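Local atomic coordinates of reticulocyte-binding protein 2a (Plasmodium vivax, PDB entry 4Z8N), a protein that probably binds red blood cells, above all reticulocytes, through this erythrocyte-binding domain during invasion by the malaria parasite. Residues Ile92-Tyr97 against Ile195-Thr200; Phe82-Pro87 against Ala99-Tyr104; Asn205-Glu210 against Lys282-Leu287. One frame throughout, in Å; residues are numbered along the deposited sequence.

In the fold
The three contacts cluster toward one end of the elongated helical domain, all on the same side of its centre and away from the annotated calcium and disulfide sites. Contacts 1 and 2 share helix 94-115, with centres about 11 Å apart, and Y97 ties them through a probable hydrogen bond from its OH to L84 O (2.7 Å). Contact 3 lies about 15 Å from contact 1, centre to centre, and shares helix 199-237 with it. Between contacts 2 and 3, about 13 Å apart, E85 CB packs on L283 CD2 at 3.6 Å. E85 OE2 and E210 OE2 lie 2.7 Å apart, a like-charge approach that K280, in a salt bridge with E85, probably softens.

Contact 1 (Ile92-Tyr97 against Ile195-Thr200); sequences INLSNY and IDNNVT
The starts of two helices, 94-115 and 199-237, meet here in the Rh5-type helical domain, with L94 and V199 supplying most of the contact. V199 CG1 rests against the backbone that leads into the first helix: it lies 3.4 Å from I92 O and 3.6 Å from N93 C, and it reaches the side of Y97 at CB (4.2 Å). A chi1 of -69° turns this methyl away from the carbonyl carbon of V199 and onto that turn. L94 makes the other half of the contact. Its CG is anti to the backbone N (chi1 -173°), which sends the two methyls out over the chain before the second helix, CD1 coming to 3.8 Å from N198 C and CD2 to 3.9 Å from N197 CG. The side chains of L94 and N197 cross at about a right angle.

Each helix also brings its own N-cap. N93 OD1 accepts from N96 N (2.8 Å) almost straight along its C=O bond, while N198 OD1 takes the backbone N of I201. P87 of the neighbouring short helix packs against I92, Y97 and V199. No hydrogen bond passes between the two segments: the caps each give one backbone N-H at a helix start a partner, so this polar bonding stays within each helix start, and methyl-to-backbone and apolar packing joins the two.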
loop_
_atom_site.group_PDB
_atom_site.type_symbol
_atom_site.label_atom_id
_atom_site.label_comp_id
_atom_site.label_asym_id
_atom_site.label_seq_id
_atom_site.Cartn_x
_atom_site.Cartn_y
_atom_site.Cartn_z
ATOM N N ILE A 92 -9.957 11.619 -29.837
ATOM C CA ILE A 92 -10.708 12.563 -29.024
ATOM C C ILE A 92 -10.049 13.940 -29.121
ATOM O O ILE A 92 -8.823 14.048 -29.193
ATOM C CB ILE A 92 -10.797 12.086 -27.552
ATOM C CG1 ILE A 92 -11.732 12.981 -26.738
ATOM C CG2 ILE A 92 -9.422 12.015 -26.912
ATOM C CD1 ILE A 92 -11.824 12.586 -25.274
ATOM N N ASN A 93 -10.863 14.992 -29.150
ATOM C CA ASN A 93 -10.321 16.342 -29.279
ATOM C C ASN A 93 -9.984 16.949 -27.922
ATOM O O ASN A 93 -10.229 16.340 -26.878
ATOM C CB ASN A 93 -11.286 17.252 -30.057
ATOM C CG ASN A 93 -12.668 17.360 -29.414
ATOM O OD1 ASN A 93 -12.805 17.430 -28.192
ATOM N ND2 ASN A 93 -13.700 17.393 -30.250
ATOM N N LEU A 94 -9.422 18.155 -27.948
ATOM C CA LEU A 94 -8.946 18.813 -26.737
ATOM C C LEU A 94 -10.075 19.088 -25.742
ATOM O O LEU A 94 -9.942 18.808 -24.550
ATOM C CB LEU A 94 -8.236 20.122 -27.094
ATOM C CG LEU A 94 -7.537 20.824 -25.932
ATOM C CD1 LEU A 94 -6.491 19.903 -25.323
ATOM C CD2 LEU A 94 -6.912 22.133 -26.386
ATOM N N SER A 95 -11.182 19.629 -26.237
ATOM C CA SER A 95 -12.309 19.985 -25.377
ATOM C C SER A 95 -12.903 18.770 -24.671
ATOM O O SER A 95 -13.164 18.808 -23.469
ATOM C CB SER A 95 -13.387 20.695 -26.189
ATOM O OG SER A 95 -12.952 21.988 -26.568
ATOM N N ASN A 96 -13.115 17.692 -25.417
ATOM C CA ASN A 96 -13.632 16.466 -24.828
ATOM C C ASN A 96 -12.594 15.805 -23.924
ATOM O O ASN A 96 -12.948 15.094 -22.985
ATOM C CB ASN A 96 -14.086 15.497 -25.919
ATOM C CG ASN A 96 -15.364 15.948 -26.601
ATOM O OD1 ASN A 96 -16.286 16.447 -25.952
ATOM N ND2 ASN A 96 -15.425 15.779 -27.916
ATOM N N TYR A 97 -11.315 16.048 -24.203
ATOM C CA TYR A 97 -10.253 15.548 -23.336
ATOM C C TYR A 97 -10.348 16.195 -21.963
ATOM O O TYR A 97 -10.245 15.515 -20.943
ATOM C CB TYR A 97 -8.864 15.807 -23.931
ATOM C CG TYR A 97 -7.757 15.138 -23.146
ATOM C CD1 TYR A 97 -7.223 15.729 -22.005
ATOM C CD2 TYR A 97 -7.260 13.902 -23.534
ATOM C CE1 TYR A 97 -6.225 15.106 -21.277
ATOM C CE2 TYR A 97 -6.260 13.277 -22.818
ATOM C CZ TYR A 97 -5.745 13.881 -21.692
ATOM O OH TYR A 97 -4.749 13.251 -20.980
ATOM N N ILE A 195 4.012 26.358 -27.766
ATOM C CA ILE A 195 3.188 25.524 -28.633
ATOM C C ILE A 195 1.715 25.605 -28.243
ATOM O O ILE A 195 1.376 25.585 -27.059
ATOM C CB ILE A 195 3.645 24.043 -28.585
ATOM C CG1 ILE A 195 5.156 23.938 -28.802
ATOM C CG2 ILE A 195 2.896 23.206 -29.613
ATOM C CD1 ILE A 195 5.617 24.455 -30.145
ATOM N N ASP A 196 0.843 25.703 -29.242
ATOM C CA ASP A 196 -0.594 25.673 -29.001
ATOM C C ASP A 196 -0.996 24.330 -28.392
ATOM O O ASP A 196 -0.492 23.281 -28.795
ATOM C CB ASP A 196 -1.363 25.932 -30.296
ATOM C CG ASP A 196 -1.134 27.332 -30.837
ATOM O OD1 ASP A 196 -1.428 28.305 -30.113
ATOM O OD2 ASP A 196 -0.653 27.459 -31.983
ATOM N N ASN A 197 -1.892 24.376 -27.411
ATOM C CA ASN A 197 -2.289 23.187 -26.665
ATOM C C ASN A 197 -2.935 22.123 -27.549
ATOM O O ASN A 197 -3.680 22.438 -28.471
ATOM C CB ASN A 197 -3.245 23.575 -25.537
ATOM C CG ASN A 197 -3.457 22.452 -24.539
ATOM O OD1 ASN A 197 -2.693 21.486 -24.499
ATOM N ND2 ASN A 197 -4.500 22.575 -23.725
ATOM N N ASN A 198 -2.629 20.860 -27.264
ATOM C CA ASN A 198 -3.230 19.736 -27.975
ATOM C C ASN A 198 -3.354 18.532 -27.047
ATOM O O ASN A 198 -2.888 18.575 -25.909
ATOM C CB ASN A 198 -2.414 19.377 -29.220
ATOM C CG ASN A 198 -0.945 19.144 -28.914
ATOM O OD1 ASN A 198 -0.569 18.111 -28.358
ATOM N ND2 ASN A 198 -0.105 20.102 -29.287
ATOM N N VAL A 199 -3.974 17.459 -27.531
ATOM C CA VAL A 199 -4.231 16.291 -26.688
ATOM C C VAL A 199 -2.947 15.561 -26.287
ATOM O O VAL A 199 -2.883 14.958 -25.216
ATOM C CB VAL A 199 -5.189 15.291 -27.378
ATOM C CG1 VAL A 199 -6.588 15.884 -27.479
ATOM C CG2 VAL A 199 -4.667 14.892 -28.752
ATOM N N THR A 200 -1.926 15.621 -27.138
ATOM C CA THR A 200 -0.638 15.010 -26.816
ATOM C C THR A 200 0.004 15.721 -25.627
ATOM O O THR A 200 0.512 15.079 -24.708
ATOM C CB THR A 200 0.325 15.037 -28.018
ATOM O OG1 THR A 200 -0.223 14.258 -29.086
ATOM C CG2 THR A 200 1.689 14.470 -27.629
#

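Contact 2 (Phe82-Pro87 against Ala99-Tyr104)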
loop_
_atom_site.group_PDB
_atom_site.type_symbol
_atom_site.label_atom_id
_atom_site.label_comp_id
_atom_site.label_asym_id
_atom_site.label_seq_id
_atom_site.Cartn_x
_atom_site.Cartn_y
_atom_site.Cartn_z
ATOM N N PHE A 82 -7.735 5.162 -19.656
ATOM C CA PHE A 82 -7.326 4.639 -20.960
ATOM C C PHE A 82 -7.506 5.695 -22.055
ATOM O O PHE A 82 -6.646 5.850 -22.925
ATOM C CB PHE A 82 -8.121 3.371 -21.295
ATOM C CG PHE A 82 -7.715 2.715 -22.590
ATOM C CD1 PHE A 82 -6.378 2.509 -22.891
ATOM C CD2 PHE A 82 -8.674 2.281 -23.495
ATOM C CE1 PHE A 82 -6.003 1.901 -24.078
ATOM C CE2 PHE A 82 -8.307 1.670 -24.685
ATOM C CZ PHE A 82 -6.969 1.479 -24.976
ATOM N N VAL A 83 -8.618 6.426 -22.000
ATOM C CA VAL A 83 -8.870 7.507 -22.950
ATOM C C VAL A 83 -7.853 8.635 -22.782
ATOM O O VAL A 83 -7.342 9.182 -23.762
ATOM C CB VAL A 83 -10.293 8.091 -22.796
ATOM C CG1 VAL A 83 -10.523 9.207 -23.807
ATOM C CG2 VAL A 83 -11.341 7.002 -22.963
ATOM N N LEU A 84 -7.555 8.972 -21.531
ATOM C CA LEU A 84 -6.653 10.076 -21.223
ATOM C C LEU A 84 -5.193 9.749 -21.534
ATOM O O LEU A 84 -4.380 10.653 -21.735
ATOM C CB LEU A 84 -6.792 10.473 -19.751
ATOM C CG LEU A 84 -8.149 11.028 -19.319
ATOM C CD1 LEU A 84 -8.204 11.172 -17.808
ATOM C CD2 LEU A 84 -8.425 12.365 -19.994
ATOM N N GLU A 85 -4.863 8.461 -21.570
ATOM C CA GLU A 85 -3.492 8.032 -21.840
ATOM C C GLU A 85 -3.249 7.833 -23.327
ATOM O O GLU A 85 -2.118 7.947 -23.805
ATOM C CB GLU A 85 -3.172 6.740 -21.089
ATOM C CG GLU A 85 -2.981 6.923 -19.595
ATOM C CD GLU A 85 -2.576 5.637 -18.901
ATOM O OE1 GLU A 85 -2.685 4.562 -19.528
ATOM O OE2 GLU A 85 -2.138 5.705 -17.735
ATOM N N TYR A 86 -4.316 7.532 -24.057
ATOM C CA TYR A 86 -4.220 7.322 -25.494
ATOM C C TYR A 86 -5.259 8.143 -26.252
ATOM O O TYR A 86 -6.137 7.580 -26.904
ATOM C CB TYR A 86 -4.378 5.834 -25.821
ATOM C CG TYR A 86 -3.321 4.958 -25.180
ATOM C CD1 TYR A 86 -3.496 4.446 -23.901
ATOM C CD2 TYR A 86 -2.146 4.651 -25.854
ATOM C CE1 TYR A 86 -2.531 3.648 -23.312
ATOM C CE2 TYR A 86 -1.177 3.854 -25.273
ATOM C CZ TYR A 86 -1.373 3.356 -24.003
ATOM O OH TYR A 86 -0.409 2.562 -23.425
ATOM N N PRO A 87 -5.157 9.484 -26.176
ATOM C CA PRO A 87 -6.175 10.337 -26.798
ATOM C C PRO A 87 -6.130 10.315 -28.323
ATOM O O PRO A 87 -7.178 10.405 -28.964
ATOM C CB PRO A 87 -5.831 11.735 -26.269
ATOM C CG PRO A 87 -4.368 11.679 -25.993
ATOM C CD PRO A 87 -4.095 10.275 -25.526
ATOM N N ALA A 99 -12.922 17.528 -20.574
ATOM C CA ALA A 99 -14.119 17.019 -19.920
ATOM C C ALA A 99 -13.862 15.628 -19.347
ATOM O O ALA A 99 -14.350 15.286 -18.268
ATOM C CB ALA A 99 -15.289 16.992 -20.896
ATOM N N LYS A 100 -13.085 14.833 -20.075
ATOM C CA LYS A 100 -12.749 13.483 -19.642
ATOM C C LYS A 100 -11.861 13.514 -18.404
ATOM O O LYS A 100 -11.977 12.662 -17.522
ATOM C CB LYS A 100 -12.052 12.715 -20.766
ATOM C CG LYS A 100 -12.577 11.304 -20.962
ATOM C CD LYS A 100 -13.998 11.328 -21.498
ATOM C CE LYS A 100 -14.598 9.933 -21.551
ATOM N NZ LYS A 100 -14.668 9.313 -20.197
ATOM N N HIS A 101 -10.971 14.498 -18.344
ATOM C CA HIS A 101 -10.107 14.656 -17.185
ATOM C C HIS A 101 -10.935 15.067 -15.978
ATOM O O HIS A 101 -10.715 14.588 -14.864
ATOM C CB HIS A 101 -9.011 15.686 -17.451
ATOM C CG HIS A 101 -8.033 15.822 -16.326
ATOM N ND1 HIS A 101 -6.946 14.987 -16.181
ATOM C CD2 HIS A 101 -7.987 16.685 -15.284
ATOM C CE1 HIS A 101 -6.268 15.334 -15.101
ATOM N NE2 HIS A 101 -6.878 16.361 -14.540
ATOM N N ASN A 102 -11.889 15.960 -16.211
ATOM C CA ASN A 102 -12.826 16.368 -15.174
ATOM C C ASN A 102 -13.606 15.161 -14.651
ATOM O O ASN A 102 -13.829 15.021 -13.448
ATOM C CB ASN A 102 -13.776 17.435 -15.716
ATOM C CG ASN A 102 -14.603 18.086 -14.630
ATOM O OD1 ASN A 102 -14.150 19.017 -13.964
ATOM N ND2 ASN A 102 -15.826 17.606 -14.450
ATOM N N GLU A 103 -14.002 14.285 -15.568
ATOM C CA GLU A 103 -14.710 13.058 -15.223
ATOM C C GLU A 103 -13.826 12.114 -14.407
ATOM O O GLU A 103 -14.294 11.457 -13.475
ATOM C CB GLU A 103 -15.198 12.362 -16.496
ATOM C CG GLU A 103 -16.099 11.162 -16.261
ATOM C CD GLU A 103 -16.711 10.642 -17.549
ATOM O OE1 GLU A 103 -16.524 11.289 -18.602
ATOM O OE2 GLU A 103 -17.381 9.588 -17.510
ATOM N N TYR A 104 -12.547 12.058 -14.767
ATOM C CA TYR A 104 -11.573 11.228 -14.069
ATOM C C TYR A 104 -11.456 11.606 -12.593
ATOM O O TYR A 104 -11.407 10.735 -11.727
ATOM C CB TYR A 104 -10.207 11.333 -14.752
ATOM C CG TYR A 104 -9.037 11.009 -13.849
ATOM C CD1 TYR A 104 -8.668 9.693 -13.597
ATOM C CD2 TYR A 104 -8.297 12.022 -13.252
ATOM C CE1 TYR A 104 -7.599 9.398 -12.771
ATOM C CE2 TYR A 104 -7.229 11.736 -12.426
ATOM C CZ TYR A 104 -6.885 10.424 -12.189
ATOM O OH TYR A 104 -5.818 10.142 -11.365
#
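L84, near the end of helix 71-85, carries this contact by reaching across to the K100, H101 and Y104 flank of helix 94-115. Its CB points toward that helix but is still too far to touch it. The first turn of the side chain sets CG opposite the carbonyl carbon (chi1 -64°), and a chi2 of 171° carries CD1 furthest out, anti to CA. CG itself makes no close approach, and the touching is left to its two methyls. CD2 settles where K100 meets H101, 3.7 Å from K100 CB and the same distance from H101 N. CD1, beside it, packs 3.7 Å from Y104 CB, one turn beyond K100, and 4.0 Å from H101 CA. The forked tip thus straddles the H101 position, one methyl toward K100 and the other toward Y104.

V83 extends the apolar strip, its CG1 meeting K100 CG at 4.1 Å, the two side chains crossing at about a right angle. Only the aliphatic base of K100 is used: the chain bends at chi2 (68°) and again at chi4, and its NZ forms a salt bridge to E103 OE1 (3.1 Å), although the hydrogen bond within it is weak. On the same helix Y104 CD2 stands 4.2 Å above one face of the H101 imidazole, offset toward its rim.

F206 of helix 199-237 continues the core, packing on L84 and meeting the Y104 ring edge-to-face. Two helices joined by a short connection, which includes the brief helix 87-90, and zipped by apolar side chains near the bend form a helical hairpin, in this predominantly helical domain.

Contact 3 (Asn205-Glu210 against Lys282-Leu287)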
loop_
_atom_site.group_PDB
_atom_site.type_symbol
_atom_site.label_atom_id
_atom_site.label_comp_id
_atom_site.label_asym_id
_atom_site.label_seq_id
_atom_site.Cartn_x
_atom_site.Cartn_y
_atom_site.Cartn_z
ATOM N N ASN A 205 1.195 15.844 -19.663
ATOM C CA ASN A 205 0.676 16.482 -18.470
ATOM C C ASN A 205 -0.120 15.599 -17.517
ATOM O O ASN A 205 0.140 15.624 -16.326
ATOM C CB ASN A 205 -0.156 17.629 -18.994
ATOM C CG ASN A 205 0.638 18.896 -19.133
ATOM O OD1 ASN A 205 0.643 19.670 -18.191
ATOM N ND2 ASN A 205 1.582 18.933 -20.126
ATOM N N PHE A 206 -1.060 14.803 -18.026
ATOM C CA PHE A 206 -1.791 13.846 -17.184
ATOM C C PHE A 206 -0.936 12.663 -16.697
ATOM O O PHE A 206 -0.999 12.262 -15.526
ATOM C CB PHE A 206 -2.997 13.316 -17.948
ATOM C CG PHE A 206 -3.683 12.162 -17.282
ATOM C CD1 PHE A 206 -4.489 12.366 -16.176
ATOM C CD2 PHE A 206 -3.539 10.876 -17.776
ATOM C CE1 PHE A 206 -5.130 11.314 -15.572
ATOM C CE2 PHE A 206 -4.178 9.819 -17.175
ATOM C CZ PHE A 206 -4.975 10.037 -16.071
ATOM N N LEU A 207 -0.163 12.094 -17.617
ATOM C CA LEU A 207 0.690 10.942 -17.328
ATOM C C LEU A 207 1.821 11.274 -16.346
ATOM O O LEU A 207 2.059 10.520 -15.408
ATOM C CB LEU A 207 1.271 10.384 -18.625
ATOM C CG LEU A 207 1.990 9.043 -18.516
ATOM C CD1 LEU A 207 1.166 8.050 -17.718
ATOM C CD2 LEU A 207 2.256 8.510 -19.896
ATOM N N GLN A 208 2.395 12.469 -16.466
ATOM C CA GLN A 208 3.356 12.992 -15.506
ATOM C C GLN A 208 2.734 13.132 -14.138
ATOM O O GLN A 208 3.347 12.827 -13.158
ATOM C CB GLN A 208 3.943 14.346 -15.914
ATOM C CG GLN A 208 5.007 14.304 -16.978
ATOM C CD GLN A 208 5.400 15.658 -17.528
ATOM O OE1 GLN A 208 6.310 15.757 -18.291
ATOM N NE2 GLN A 208 4.707 16.680 -17.147
ATOM N N GLU A 209 1.509 13.617 -14.080
ATOM C CA GLU A 209 0.884 13.808 -12.768
ATOM C C GLU A 209 0.555 12.489 -12.068
ATOM O O GLU A 209 0.761 12.358 -10.860
ATOM C CB GLU A 209 -0.389 14.648 -12.882
ATOM C CG GLU A 209 -0.964 15.118 -11.535
ATOM C CD GLU A 209 -1.911 16.297 -11.690
ATOM O OE1 GLU A 209 -1.987 16.834 -12.815
ATOM O OE2 GLU A 209 -2.580 16.683 -10.704
ATOM N N GLU A 210 0.035 11.515 -12.809
ATOM C CA GLU A 210 -0.322 10.249 -12.183
ATOM C C GLU A 210 0.933 9.440 -11.854
ATOM O O GLU A 210 0.923 8.630 -10.933
ATOM C CB GLU A 210 -1.298 9.448 -13.065
ATOM C CG GLU A 210 -0.763 8.956 -14.397
ATOM C CD GLU A 210 -1.794 8.124 -15.156
ATOM O OE1 GLU A 210 -2.687 7.530 -14.512
ATOM O OE2 GLU A 210 -1.718 8.065 -16.402
ATOM N N LYS A 282 7.128 4.005 -20.196
ATOM C CA LYS A 282 7.217 3.654 -21.610
ATOM C C LYS A 282 6.270 4.512 -22.446
ATOM O O LYS A 282 6.642 5.006 -23.511
ATOM C CB LYS A 282 6.902 2.171 -21.822
ATOM C CG LYS A 282 6.610 1.812 -23.270
ATOM C CD LYS A 282 6.496 0.309 -23.474
ATOM C CE LYS A 282 6.130 -0.019 -24.916
ATOM N NZ LYS A 282 6.172 -1.483 -25.192
ATOM N N LEU A 283 5.049 4.691 -21.951
ATOM C CA LEU A 283 4.053 5.502 -22.643
ATOM C C LEU A 283 4.471 6.966 -22.686
ATOM O O LEU A 283 4.310 7.635 -23.708
ATOM C CB LEU A 283 2.686 5.367 -21.970
ATOM C CG LEU A 283 1.555 6.223 -22.550
ATOM C CD1 LEU A 283 1.390 5.986 -24.045
ATOM C CD2 LEU A 283 0.254 5.939 -21.820
ATOM N N LEU A 284 5.009 7.457 -21.573
ATOM C CA LEU A 284 5.441 8.847 -21.479
ATOM C C LEU A 284 6.545 9.159 -22.479
ATOM O O LEU A 284 6.535 10.214 -23.112
ATOM C CB LEU A 284 5.919 9.168 -20.060
ATOM C CG LEU A 284 6.381 10.613 -19.844
ATOM C CD1 LEU A 284 5.242 11.588 -20.107
ATOM C CD2 LEU A 284 6.945 10.805 -18.447
ATOM N N ALA A 285 7.499 8.242 -22.616
ATOM C CA ALA A 285 8.595 8.424 -23.562
ATOM C C ALA A 285 8.060 8.495 -24.988
ATOM O O ALA A 285 8.537 9.289 -25.800
ATOM C CB ALA A 285 9.612 7.302 -23.427
ATOM N N ASN A 286 7.065 7.666 -25.284
ATOM C CA ASN A 286 6.413 7.690 -26.588
ATOM C C ASN A 286 5.650 8.992 -26.808
ATOM O O ASN A 286 5.638 9.531 -27.913
ATOM C CB ASN A 286 5.467 6.497 -26.738
ATOM C CG ASN A 286 6.204 5.192 -26.942
ATOM O OD1 ASN A 286 7.268 5.157 -27.562
ATOM N ND2 ASN A 286 5.642 4.108 -26.423
ATOM N N LEU A 287 5.013 9.484 -25.749
ATOM C CA LEU A 287 4.289 10.751 -25.800
ATOM C C LEU A 287 5.238 11.914 -26.071
ATOM O O LEU A 287 4.917 12.814 -26.848
ATOM C CB LEU A 287 3.525 10.984 -24.494
ATOM C CG LEU A 287 2.161 10.297 -24.381
ATOM C CD1 LEU A 287 1.648 10.366 -22.957
ATOM C CD2 LEU A 287 1.162 10.939 -25.331
#
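L207 is the bump on which the contact turns. It projects from helix 199-237 into a hollow on helix 246-297 whose walls within the segment are L283, L284 and L287. With CG anti to the backbone N (chi1 -170°), the side chain is carried out toward the facing helix, and the single methyl CD2 fills the floor of the hollow: it sits 3.4 Å from L284 N, 3.6 Å from L283 CG and 3.6 Å from L287 CD1. The close approach to a backbone nitrogen shows that the methyl goes in past the side-chain tips. K280, one turn earlier than L284, touches L207 as well and closes the fourth corner.

The fit is reciprocal. L284 is itself a bump that enters a hollow on the opposite helix, between L207 and Q208, its CB at 3.7 Å from L207 CD2 and its CD1 at 4.2 Å from Q208 CG, the L284 and Q208 side chains crossing at about a right angle. I204 and M211 complete the hollow that receives it. Helix 168-194 packs on this pair, with M188 and V185 against Q208 and L181 against L284, while E85 of helix 71-85 packs on L207 and L283.

All five residues that touch are buried, and no hydrogen bond passes between the segments. The helix axes approach to 10.1 Å and run nearly antiparallel, at 152° between their directions. A knob in a four-cornered hole, answered by a knob from the facing helix, is knobs-into-holes packing, consistent with an antiparallel coiled coil and in keeping with the Rh5 coiled-coil family.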